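Local coordinates for uncharacterized protein (Trypanosoma congolense, PDB 4E40), which probably serves as a trypanosome cell-surface receptor for haptoglobin-hemoglobin, this chain being its elongated helical-bundle receptor domain, at residues E106-K111 and E220-K225; L36-I41 and S211-A216; A91-H96 and E234-E239; A44-S49 and E114-T119. One frame throughout, in Å; residues are numbered along the deposited sequence.

The four contacts join the three long helices of the receptor domain, 28-73, 82-147 and 192-246, in all three pairings. Interactions 1 and 3 both pair helix 82-147 with helix 192-246, their centres about 22 Å apart, and interaction 1 is nested in the chain loop closed by interaction 3. Interaction 2 pairs helices 28-73 and 192-246; interaction 4 pairs helices 28-73 and 82-147 and is nested within the loop of interaction 2, about 8 Å away centre to centre. Interactions 2 and 4 lie beside R42 and interaction 1 beside K52, residues that bind heme b in another structure of this protein, with no heme bound here; interaction 3 lies about 37 Å from the chain centre.

Interaction 1 of 4, residues E106-K111 and E220-K225; sequences EIVAKK and ETALEK
A222 turns its CB into the notch between I107 and V108, so that one methyl group meets two branched side chains at once. The CG2 methyl of I107 lies 3.8 Å from A222 CB. With chi1 at -68°, CG1 is anti to the carbonyl carbon and CG2 anti to the backbone N, and it is CG2 that faces the opposite helix. V108 brings its own CG2 to 3.8 Å from A222 CB on the other flank, and the same methyl also lies 3.8 Å from the backbone N of the next residue, L223. L223 does not aim its CB straight across; its branched end swings back instead, and its CG comes within 3.9 Å of V108 CG2. No hydrogen bond or salt bridge crosses between the segments, so they are held by van der Waals contact alone. The axes run nearly antiparallel at 160° and approach to 8.6 Å, a spacing that the small A222 allows. Helix 28-73 completes the packing: V108 reaches S53, and L223 lies on S53, I56 and K52, a heme b-binding residue, although no heme occupies this chain.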
loop_
_atom_site.group_PDB
_atom_site.type_symbol
_atom_site.label_atom_id
_atom_site.label_comp_id
_atom_site.label_asym_id
_atom_site.label_seq_id
_atom_site.Cartn_x
_atom_site.Cartn_y
_atom_site.Cartn_z
ATOM N N GLU A 106 9.917 -17.454 1.035
ATOM C CA GLU A 106 8.893 -17.317 2.097
ATOM C C GLU A 106 8.671 -15.895 2.526
ATOM O O GLU A 106 7.516 -15.492 2.777
ATOM C CB GLU A 106 9.251 -18.186 3.314
ATOM C CG GLU A 106 8.874 -19.626 3.082
ATOM C CD GLU A 106 7.438 -19.743 2.485
ATOM O OE1 GLU A 106 6.457 -19.094 2.992
ATOM O OE2 GLU A 106 7.341 -20.455 1.478
ATOM N N ILE A 107 9.759 -15.114 2.615
ATOM C CA ILE A 107 9.591 -13.704 2.905
ATOM C C ILE A 107 8.824 -12.996 1.801
ATOM O O ILE A 107 7.924 -12.171 2.144
ATOM C CB ILE A 107 10.929 -12.997 3.157
ATOM C CG1 ILE A 107 11.488 -13.513 4.445
ATOM C CG2 ILE A 107 10.697 -11.450 3.274
ATOM C CD1 ILE A 107 12.932 -13.096 4.683
ATOM N N VAL A 108 9.118 -13.272 0.527
ATOM C CA VAL A 108 8.408 -12.700 -0.619
ATOM C C VAL A 108 6.907 -13.038 -0.493
ATOM O O VAL A 108 6.054 -12.167 -0.677
ATOM C CB VAL A 108 8.934 -13.217 -1.961
ATOM C CG1 VAL A 108 7.970 -12.760 -3.109
ATOM C CG2 VAL A 108 10.339 -12.664 -2.185
ATOM N N ALA A 109 6.597 -14.265 -0.128
ATOM C CA ALA A 109 5.178 -14.662 -0.026
ATOM C C ALA A 109 4.515 -13.878 1.062
ATOM O O ALA A 109 3.326 -13.478 0.902
ATOM C CB ALA A 109 5.102 -16.173 0.329
ATOM N N LYS A 110 5.209 -13.672 2.197
ATOM C CA LYS A 110 4.648 -12.947 3.339
ATOM C C LYS A 110 4.346 -11.513 2.923
ATOM O O LYS A 110 3.266 -10.986 3.266
ATOM C CB LYS A 110 5.581 -12.954 4.560
ATOM C CG LYS A 110 5.713 -14.329 5.228
ATOM C CD LYS A 110 6.746 -14.373 6.368
ATOM C CE LYS A 110 6.941 -15.801 6.929
ATOM N NZ LYS A 110 5.669 -16.550 7.070
ATOM N N LYS A 111 5.273 -10.919 2.168
ATOM C CA LYS A 111 5.080 -9.503 1.761
ATOM C C LYS A 111 3.977 -9.374 0.764
ATOM O O LYS A 111 3.245 -8.333 0.773
ATOM C CB LYS A 111 6.383 -8.873 1.184
ATOM C CG LYS A 111 7.521 -8.904 2.163
ATOM C CD LYS A 111 7.322 -8.200 3.484
ATOM C CE LYS A 111 8.348 -8.759 4.452
ATOM N NZ LYS A 111 8.523 -7.860 5.609
ATOM N N GLU A 220 11.125 -6.694 -2.624
ATOM C CA GLU A 220 12.162 -6.591 -3.617
ATOM C C GLU A 220 13.497 -6.975 -3.038
ATOM O O GLU A 220 14.268 -7.653 -3.772
ATOM C CB GLU A 220 12.218 -5.145 -4.170
ATOM C CG GLU A 220 13.203 -4.999 -5.321
ATOM C CD GLU A 220 13.155 -6.059 -6.409
ATOM O OE1 GLU A 220 14.269 -6.537 -6.759
ATOM O OE2 GLU A 220 12.064 -6.414 -6.945
ATOM N N THR A 221 13.771 -6.634 -1.792
ATOM C CA THR A 221 15.061 -7.010 -1.155
ATOM C C THR A 221 15.161 -8.546 -1.034
ATOM O O THR A 221 16.192 -9.162 -1.334
ATOM C CB THR A 221 15.212 -6.344 0.187
ATOM O OG1 THR A 221 15.360 -4.941 -0.060
ATOM C CG2 THR A 221 16.422 -6.874 0.953
ATOM N N ALA A 222 14.056 -9.155 -0.648
ATOM C CA ALA A 222 14.075 -10.660 -0.586
ATOM C C ALA A 222 14.175 -11.344 -1.927
ATOM O O ALA A 222 14.808 -12.418 -2.025
ATOM C CB ALA A 222 12.821 -11.127 0.196
ATOM N N LEU A 223 13.557 -10.838 -2.978
ATOM C CA LEU A 223 13.700 -11.425 -4.269
ATOM C C LEU A 223 15.182 -11.319 -4.637
ATOM O O LEU A 223 15.682 -12.281 -5.190
ATOM C CB LEU A 223 12.891 -10.747 -5.390
ATOM C CG LEU A 223 11.481 -11.235 -5.683
ATOM C CD1 LEU A 223 10.703 -10.297 -6.590
ATOM C CD2 LEU A 223 11.426 -12.660 -6.202
ATOM N N GLU A 224 15.825 -10.166 -4.364
ATOM C CA GLU A 224 17.288 -10.002 -4.691
ATOM C C GLU A 224 18.099 -11.107 -3.976
ATOM O O GLU A 224 18.983 -11.724 -4.618
ATOM C CB GLU A 224 17.846 -8.592 -4.312
ATOM C CG GLU A 224 17.313 -7.430 -5.179
ATOM C CD GLU A 224 17.281 -6.063 -4.450
ATOM O OE1 GLU A 224 17.889 -5.913 -3.346
ATOM O OE2 GLU A 224 16.593 -5.131 -4.958
ATOM N N LYS A 225 17.848 -11.312 -2.694
ATOM C CA LYS A 225 18.602 -12.299 -1.904
ATOM C C LYS A 225 18.298 -13.691 -2.491
ATOM O O LYS A 225 19.204 -14.533 -2.602
ATOM C CB LYS A 225 18.304 -12.193 -0.416
ATOM C CG LYS A 225 18.713 -10.819 0.227
ATOM C CD LYS A 225 18.519 -10.883 1.763
ATOM C CE LYS A 225 18.743 -9.564 2.495
ATOM N NZ LYS A 225 20.188 -9.414 2.829
#

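Interaction 2 of 4, residues L36-I41 and S211-A216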
loop_
_atom_site.group_PDB
_atom_site.type_symbol
_atom_site.label_atom_id
_atom_site.label_comp_id
_atom_site.label_asym_id
_atom_site.label_seq_id
_atom_site.Cartn_x
_atom_site.Cartn_y
_atom_site.Cartn_z
ATOM N N LEU A 36 -4.866 6.547 -2.773
ATOM C CA LEU A 36 -4.981 5.077 -2.984
ATOM C C LEU A 36 -4.169 4.602 -4.173
ATOM O O LEU A 36 -3.667 3.445 -4.200
ATOM C CB LEU A 36 -6.445 4.659 -3.140
ATOM C CG LEU A 36 -6.706 3.163 -3.371
ATOM C CD1 LEU A 36 -6.321 2.392 -2.106
ATOM C CD2 LEU A 36 -8.155 3.009 -3.719
ATOM N N ARG A 37 -3.965 5.492 -5.130
ATOM C CA ARG A 37 -3.423 5.117 -6.454
ATOM C C ARG A 37 -2.159 4.258 -6.409
ATOM O O ARG A 37 -2.155 3.206 -7.087
ATOM C CB ARG A 37 -3.261 6.361 -7.325
ATOM C CG ARG A 37 -2.820 6.081 -8.764
ATOM C CD ARG A 37 -3.785 5.178 -9.489
ATOM N NE ARG A 37 -3.334 5.008 -10.875
ATOM C CZ ARG A 37 -3.662 3.975 -11.654
ATOM N NH1 ARG A 37 -4.462 3.013 -11.184
ATOM N NH2 ARG A 37 -3.168 3.893 -12.899
ATOM N N PRO A 38 -1.131 4.634 -5.608
ATOM C CA PRO A 38 0.086 3.793 -5.649
ATOM C C PRO A 38 -0.085 2.392 -5.135
ATOM O O PRO A 38 0.640 1.499 -5.628
ATOM C CB PRO A 38 1.095 4.519 -4.733
ATOM C CG PRO A 38 0.646 5.962 -4.784
ATOM C CD PRO A 38 -0.863 5.880 -4.858
ATOM N N ALA A 39 -0.958 2.191 -4.147
ATOM C CA ALA A 39 -1.204 0.846 -3.616
ATOM C C ALA A 39 -1.917 0.042 -4.670
ATOM O O ALA A 39 -1.601 -1.162 -4.791
ATOM C CB ALA A 39 -1.975 0.868 -2.271
ATOM N N VAL A 40 -2.805 0.635 -5.463
ATOM C CA VAL A 40 -3.549 -0.142 -6.503
ATOM C C VAL A 40 -2.591 -0.605 -7.625
ATOM O O VAL A 40 -2.556 -1.798 -8.024
ATOM C CB VAL A 40 -4.743 0.651 -7.034
ATOM C CG1 VAL A 40 -5.263 0.023 -8.303
ATOM C CG2 VAL A 40 -5.812 0.712 -5.926
ATOM N N ILE A 41 -1.748 0.315 -8.076
ATOM C CA ILE A 41 -0.612 -0.026 -8.959
ATOM C C ILE A 41 0.311 -1.125 -8.380
ATOM O O ILE A 41 0.550 -2.150 -9.062
ATOM C CB ILE A 41 0.152 1.262 -9.393
ATOM C CG1 ILE A 41 -0.763 2.231 -10.132
ATOM C CG2 ILE A 41 1.260 0.907 -10.380
ATOM C CD1 ILE A 41 -1.630 1.581 -11.183
ATOM N N SER A 211 2.656 1.918 4.269
ATOM C CA SER A 211 2.988 0.527 4.633
ATOM C C SER A 211 3.140 -0.345 3.389
ATOM O O SER A 211 4.091 -1.143 3.306
ATOM C CB SER A 211 1.947 -0.070 5.589
ATOM O OG SER A 211 1.983 0.530 6.880
ATOM N N VAL A 212 2.230 -0.216 2.420
ATOM C CA VAL A 212 2.334 -0.979 1.156
ATOM C C VAL A 212 3.671 -0.735 0.458
ATOM O O VAL A 212 4.328 -1.689 -0.000
ATOM C CB VAL A 212 1.161 -0.690 0.173
ATOM C CG1 VAL A 212 1.442 -1.183 -1.257
ATOM C CG2 VAL A 212 -0.096 -1.331 0.700
ATOM N N GLU A 213 4.074 0.526 0.392
ATOM C CA GLU A 213 5.269 0.851 -0.331
ATOM C C GLU A 213 6.514 0.338 0.444
ATOM O O GLU A 213 7.494 -0.037 -0.219
ATOM C CB GLU A 213 5.283 2.373 -0.674
ATOM C CG GLU A 213 4.141 2.845 -1.599
ATOM C CD GLU A 213 3.793 4.348 -1.533
ATOM O OE1 GLU A 213 4.219 5.039 -0.594
ATOM O OE2 GLU A 213 3.101 4.870 -2.457
ATOM N N GLN A 214 6.468 0.271 1.788
ATOM C CA GLN A 214 7.544 -0.277 2.613
ATOM C C GLN A 214 7.582 -1.797 2.464
ATOM O O GLN A 214 8.683 -2.386 2.267
ATOM C CB GLN A 214 7.362 0.006 4.080
ATOM C CG GLN A 214 7.607 1.428 4.540
ATOM C CD GLN A 214 7.800 1.471 6.048
ATOM O OE1 GLN A 214 6.957 0.996 6.820
ATOM N NE2 GLN A 214 8.932 2.024 6.480
ATOM N N ARG A 215 6.416 -2.469 2.562
ATOM C CA ARG A 215 6.442 -3.958 2.299
ATOM C C ARG A 215 6.943 -4.276 0.875
ATOM O O ARG A 215 7.576 -5.319 0.620
ATOM C CB ARG A 215 5.033 -4.629 2.511
ATOM C CG ARG A 215 4.283 -4.315 3.807
ATOM C CD ARG A 215 4.825 -4.768 5.146
ATOM N NE ARG A 215 6.017 -4.053 5.607
ATOM C CZ ARG A 215 6.062 -2.907 6.291
ATOM N NH1 ARG A 215 7.247 -2.433 6.659
ATOM N NH2 ARG A 215 4.956 -2.224 6.618
ATOM N N ALA A 216 6.639 -3.444 -0.110
ATOM C CA ALA A 216 7.024 -3.680 -1.479
ATOM C C ALA A 216 8.557 -3.586 -1.593
ATOM O O ALA A 216 9.128 -4.319 -2.388
ATOM C CB ALA A 216 6.343 -2.681 -2.390
#
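P38 and A39 are the residues of helix 28-73 that meet V212 and E213 of helix 192-246. P38 comes first along the chain. Lacking an N-H, it cannot bond to the preceding turn, and the helix is kinked here: A39 N makes only a weak bond to L36 O, and V40 N reaches the same oxygen at 3.2 Å. In the conformer given, E213 reaches across, its chain extended beyond CG, to CB and CG of the pyrrolidine ring; its second conformer makes the 3.1 Å from E213 OE2 to P38 CB doubtful. A39 follows, the residue whose backbone lies closest to V212, with the two CA atoms 6.2 Å apart. Its CB is straddled by the fork of V212, with CG1 and CG2 both 4.1 Å away. V212 CG1 is anti to the backbone N (chi1 165°), which opens both methyls toward the alanine. No hydrogen bond joins the segments. Beyond the pair, V212 also packs on L118 and T119 of helix 82-147 and on R42, which binds heme b in another structure of the protein, while P38 and A39 both lean on V209 of helix 192-246.

Interaction 3 of 4, residues A91-H96 and E234-E239; sequences AAVAHH and EKAAEE
V93 and A94 of one helix close around the methyl of A236 in the other, and every contact between the segments is van der Waals packing. The closest approach is V93 CG1 to A236 CB, 3.6 Å; this branch lies anti to the backbone N (chi1 167°), turned to the facing helix. A94 supplies backbone as well as side chain, since its N is 3.8 Å from A236 CB and its own CB is 4.1 Å from that same methyl. A94 CB also looks onto the next residue, with A237 N at 4.1 Å. Such small side chains let the axes come within 7.8 Å of each other, at 156° between their directions, so that the backbones come close, the CA atoms of A94 and A236 lying 5.4 Å apart. Polar interactions play no part across the contact. Within helix 82-147, H96 sets one face of its imidazole ring over the carbonyl oxygen of A92, on the side of the helix turned from the partner. The third helix, 28-73, packs beside the alanines through A67, which touches both A91 and A237, while V64 packs on H95, whose NE2 has a weak hydrogen bond with S68 OG.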
loop_
_atom_site.group_PDB
_atom_site.type_symbol
_atom_site.label_atom_id
_atom_site.label_comp_id
_atom_site.label_asym_id
_atom_site.label_seq_id
_atom_site.Cartn_x
_atom_site.Cartn_y
_atom_site.Cartn_z
ATOM N N ALA A 91 27.668 -30.380 -4.135
ATOM C CA ALA A 91 26.251 -30.678 -3.903
ATOM C C ALA A 91 25.737 -30.256 -2.528
ATOM O O ALA A 91 24.596 -29.818 -2.381
ATOM C CB ALA A 91 26.032 -32.207 -4.091
ATOM N N ALA A 92 26.611 -30.346 -1.505
ATOM C CA ALA A 92 26.250 -29.894 -0.160
ATOM C C ALA A 92 26.047 -28.374 -0.186
ATOM O O ALA A 92 25.044 -27.877 0.343
ATOM C CB ALA A 92 27.409 -30.210 0.811
ATOM N N VAL A 93 26.911 -27.677 -0.910
ATOM C CA VAL A 93 26.679 -26.186 -1.114
ATOM C C VAL A 93 25.332 -25.872 -1.773
ATOM O O VAL A 93 24.583 -24.992 -1.344
ATOM C CB VAL A 93 27.837 -25.548 -1.912
ATOM C CG1 VAL A 93 27.476 -24.153 -2.407
ATOM C CG2 VAL A 93 29.072 -25.472 -0.987
ATOM N N ALA A 94 24.993 -26.649 -2.799
ATOM C CA ALA A 94 23.729 -26.399 -3.490
ATOM C C ALA A 94 22.542 -26.634 -2.551
ATOM O O ALA A 94 21.624 -25.814 -2.530
ATOM C CB ALA A 94 23.633 -27.331 -4.745
ATOM N N HIS A 95 22.582 -27.714 -1.748
ATOM C CA HIS A 95 21.499 -27.915 -0.776
ATOM C C HIS A 95 21.406 -26.791 0.224
ATOM O O HIS A 95 20.331 -26.310 0.533
ATOM C CB HIS A 95 21.726 -29.239 -0.035
ATOM C CG HIS A 95 21.416 -30.496 -0.835
ATOM N ND1 HIS A 95 20.193 -31.102 -0.792
ATOM C CD2 HIS A 95 22.200 -31.239 -1.674
ATOM C CE1 HIS A 95 20.244 -32.281 -1.518
ATOM N NE2 HIS A 95 21.452 -32.356 -2.086
ATOM N N HIS A 96 22.578 -26.377 0.728
ATOM C CA HIS A 96 22.562 -25.323 1.746
ATOM C C HIS A 96 22.052 -24.004 1.207
ATOM O O HIS A 96 21.285 -23.307 1.874
ATOM C CB HIS A 96 23.969 -25.133 2.342
ATOM C CG HIS A 96 24.482 -26.366 2.996
ATOM N ND1 HIS A 96 25.796 -26.566 3.237
ATOM C CD2 HIS A 96 23.815 -27.462 3.480
ATOM C CE1 HIS A 96 25.959 -27.780 3.800
ATOM N NE2 HIS A 96 24.749 -28.309 3.977
ATOM N N GLU A 234 22.885 -22.877 -8.295
ATOM C CA GLU A 234 23.068 -23.313 -9.692
ATOM C C GLU A 234 24.526 -23.513 -10.077
ATOM O O GLU A 234 24.854 -24.487 -10.730
ATOM C CB GLU A 234 22.437 -22.308 -10.656
ATOM C CG GLU A 234 20.919 -22.315 -10.634
ATOM C CD GLU A 234 20.347 -21.196 -11.507
ATOM O OE1 GLU A 234 21.013 -20.161 -11.681
ATOM O OE2 GLU A 234 19.177 -21.308 -11.924
ATOM N N LYS A 235 25.418 -22.638 -9.632
ATOM C CA LYS A 235 26.846 -22.840 -9.908
ATOM C C LYS A 235 27.403 -24.055 -9.207
ATOM O O LYS A 235 28.180 -24.775 -9.791
ATOM C CB LYS A 235 27.635 -21.577 -9.512
ATOM C CG LYS A 235 27.231 -20.357 -10.349
ATOM C CD LYS A 235 27.854 -20.376 -11.746
ATOM C CE LYS A 235 27.045 -19.498 -12.699
ATOM N NZ LYS A 235 27.757 -19.412 -14.008
ATOM N N ALA A 236 26.986 -24.279 -7.962
ATOM C CA ALA A 236 27.469 -25.439 -7.227
ATOM C C ALA A 236 26.929 -26.740 -7.860
ATOM O O ALA A 236 27.647 -27.729 -7.988
ATOM C CB ALA A 236 27.007 -25.322 -5.765
ATOM N N ALA A 237 25.661 -26.713 -8.248
ATOM C CA ALA A 237 25.140 -27.899 -8.964
ATOM C C ALA A 237 25.876 -28.153 -10.286
ATOM O O ALA A 237 26.137 -29.311 -10.615
ATOM C CB ALA A 237 23.632 -27.787 -9.178
ATOM N N GLU A 238 26.194 -27.110 -11.033
ATOM C CA GLU A 238 26.961 -27.268 -12.247
ATOM C C GLU A 238 28.310 -27.951 -11.953
ATOM O O GLU A 238 28.709 -28.951 -12.595
ATOM C CB GLU A 238 27.149 -25.920 -12.932
ATOM C CG GLU A 238 25.906 -25.342 -13.579
ATOM C CD GLU A 238 26.075 -23.863 -13.909
ATOM O OE1 GLU A 238 27.239 -23.408 -14.005
ATOM O OE2 GLU A 238 25.060 -23.145 -14.060
ATOM N N GLU A 239 29.013 -27.451 -10.936
ATOM C CA GLU A 239 30.273 -28.101 -10.561
ATOM C C GLU A 239 30.101 -29.572 -10.222
ATOM O O GLU A 239 30.905 -30.435 -10.659
ATOM C CB GLU A 239 31.039 -27.312 -9.457
ATOM C CG GLU A 239 32.473 -27.894 -9.423
ATOM C CD GLU A 239 33.294 -27.596 -8.181
ATOM O OE1 GLU A 239 32.787 -26.982 -7.210
ATOM O OE2 GLU A 239 34.464 -28.068 -8.200
#

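Interaction 4 of 4, residues A44-S49 and E114-T119. Unlike the reference sequence in segment 114-119: I116 (reference Thr).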
loop_
_atom_site.group_PDB
_atom_site.type_symbol
_atom_site.label_atom_id
_atom_site.label_comp_id
_atom_site.label_asym_id
_atom_site.label_seq_id
_atom_site.Cartn_x
_atom_site.Cartn_y
_atom_site.Cartn_z
ATOM N N ALA A 44 -1.088 -4.589 -8.121
ATOM C CA ALA A 44 -1.226 -5.189 -9.463
ATOM C C ALA A 44 0.066 -5.834 -9.950
ATOM O O ALA A 44 0.036 -6.622 -10.892
ATOM C CB ALA A 44 -1.722 -4.160 -10.487
ATOM N N THR A 45 1.172 -5.502 -9.314
ATOM C CA THR A 45 2.459 -6.150 -9.638
ATOM C C THR A 45 2.646 -7.475 -8.886
ATOM O O THR A 45 3.582 -8.239 -9.154
ATOM C CB THR A 45 3.677 -5.275 -9.269
ATOM O OG1 THR A 45 3.848 -5.246 -7.829
ATOM C CG2 THR A 45 3.572 -3.888 -9.853
ATOM N N THR A 46 1.806 -7.754 -7.903
ATOM C CA THR A 46 2.237 -8.793 -6.972
ATOM C C THR A 46 2.124 -10.203 -7.519
ATOM O O THR A 46 2.864 -11.096 -7.064
ATOM C CB THR A 46 1.605 -8.648 -5.567
ATOM O OG1 THR A 46 0.178 -8.855 -5.607
ATOM C CG2 THR A 46 1.986 -7.273 -4.977
ATOM N N GLU A 47 1.219 -10.422 -8.471
ATOM C CA GLU A 47 1.070 -11.752 -9.052
ATOM C C GLU A 47 2.353 -12.058 -9.849
ATOM O O GLU A 47 2.846 -13.214 -9.831
ATOM C CB GLU A 47 -0.200 -11.836 -9.908
ATOM C CG GLU A 47 -0.503 -13.205 -10.504
ATOM C CD GLU A 47 -1.583 -13.162 -11.594
ATOM O OE1 GLU A 47 -1.893 -14.229 -12.181
ATOM O OE2 GLU A 47 -2.129 -12.065 -11.882
ATOM N N PHE A 48 2.909 -11.032 -10.506
ATOM C CA PHE A 48 4.209 -11.169 -11.212
ATOM C C PHE A 48 5.381 -11.503 -10.254
ATOM O O PHE A 48 6.205 -12.358 -10.576
ATOM C CB PHE A 48 4.530 -9.912 -12.039
ATOM C CG PHE A 48 5.945 -9.870 -12.578
ATOM C CD1 PHE A 48 6.274 -10.521 -13.773
ATOM C CD2 PHE A 48 6.951 -9.169 -11.898
ATOM C CE1 PHE A 48 7.588 -10.482 -14.272
ATOM C CE2 PHE A 48 8.258 -9.130 -12.387
ATOM C CZ PHE A 48 8.575 -9.788 -13.578
ATOM N N SER A 49 5.462 -10.807 -9.120
ATOM C CA SER A 49 6.538 -11.030 -8.102
ATOM C C SER A 49 6.424 -12.346 -7.451
ATOM O O SER A 49 7.460 -13.038 -7.256
ATOM C CB SER A 49 6.494 -9.962 -7.024
ATOM O OG SER A 49 6.535 -8.728 -7.659
ATOM N N GLU A 114 0.895 -9.461 2.760
ATOM C CA GLU A 114 0.735 -8.222 3.507
ATOM C C GLU A 114 0.221 -7.126 2.582
ATOM O O GLU A 114 -0.679 -6.353 2.989
ATOM C CB GLU A 114 2.026 -7.778 4.182
ATOM C CG GLU A 114 2.280 -8.751 5.358
ATOM C CD GLU A 114 3.627 -8.597 6.072
ATOM O OE1 GLU A 114 4.530 -7.934 5.553
ATOM O OE2 GLU A 114 3.801 -9.232 7.151
ATOM N N ILE A 115 0.764 -7.040 1.369
ATOM C CA ILE A 115 0.296 -5.993 0.433
ATOM C C ILE A 115 -1.175 -6.199 0.056
ATOM O O ILE A 115 -1.944 -5.209 -0.071
ATOM C CB ILE A 115 1.189 -5.979 -0.828
ATOM C CG1 ILE A 115 2.551 -5.373 -0.415
ATOM C CG2 ILE A 115 0.553 -5.192 -1.978
ATOM C CD1 ILE A 115 3.652 -5.613 -1.467
ATOM N N ILE A 116 -1.552 -7.451 -0.155
ATOM C CA ILE A 116 -2.949 -7.754 -0.539
ATOM C C ILE A 116 -3.849 -7.290 0.599
ATOM O O ILE A 116 -4.880 -6.602 0.341
ATOM C CB ILE A 116 -3.137 -9.265 -0.837
ATOM C CG1 ILE A 116 -2.460 -9.619 -2.184
ATOM C CG2 ILE A 116 -4.638 -9.645 -0.795
ATOM C CD1 ILE A 116 -2.306 -11.144 -2.421
ATOM N N GLU A 117 -3.513 -7.662 1.847
ATOM C CA GLU A 117 -4.369 -7.269 3.002
ATOM C C GLU A 117 -4.445 -5.741 3.182
ATOM O O GLU A 117 -5.547 -5.147 3.369
ATOM C CB GLU A 117 -3.816 -7.933 4.296
ATOM C CG GLU A 117 -4.540 -7.464 5.586
ATOM C CD GLU A 117 -3.669 -7.654 6.859
ATOM O OE1 GLU A 117 -2.445 -7.987 6.777
ATOM O OE2 GLU A 117 -4.202 -7.452 7.972
ATOM N N LEU A 118 -3.294 -5.076 3.053
ATOM C CA LEU A 118 -3.214 -3.606 3.287
ATOM C C LEU A 118 -3.955 -2.885 2.214
ATOM O O LEU A 118 -4.629 -1.871 2.502
ATOM C CB LEU A 118 -1.735 -3.174 3.227
ATOM C CG LEU A 118 -0.983 -3.598 4.506
ATOM C CD1 LEU A 118 0.487 -3.435 4.179
ATOM C CD2 LEU A 118 -1.362 -2.643 5.624
ATOM N N THR A 119 -3.863 -3.397 0.986
ATOM C CA THR A 119 -4.519 -2.687 -0.134
ATOM C C THR A 119 -6.033 -2.833 -0.063
ATOM O O THR A 119 -6.787 -1.883 -0.339
ATOM C CB THR A 119 -3.961 -3.165 -1.484
ATOM O OG1 THR A 119 -2.559 -2.896 -1.496
ATOM C CG2 THR A 119 -4.612 -2.376 -2.633
#
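The carbonyl oxygen of I115, whose side chain meets T46, is gripped twice one turn on: T119 OG1 and T119 N each donate to it, at 2.8 Å, from opposite faces of its plane. The hydroxyl comes in tilted 30° from that plane, bending back onto its own helix as threonines in helices commonly do, which ties T119 to the turn that carries I115. Between the helices the contact is made by methyl groups. T46 CG2 and I115 CG2 stand 3.9 Å apart, the two side chains crossing at an oblique angle. T46 holds its OG1 between backbone N and carbonyl carbon (chi1 66°), which places it for a hydrogen bond to N43 O in its own helix and turns CG2 toward I115. I116, which differs from the reference sequence, merely grazes T46, its CG1 lying 4.4 Å from T46 OG1. The backbones remain well apart, the CA atoms of T46 and I115 being 8.2 Å from each other. Around the pair, N43 of helix 28-73 touches I115, I116 and T119, and I115 lies near R42. From helix 192-246, R215 packs against E114 and L219 against S49.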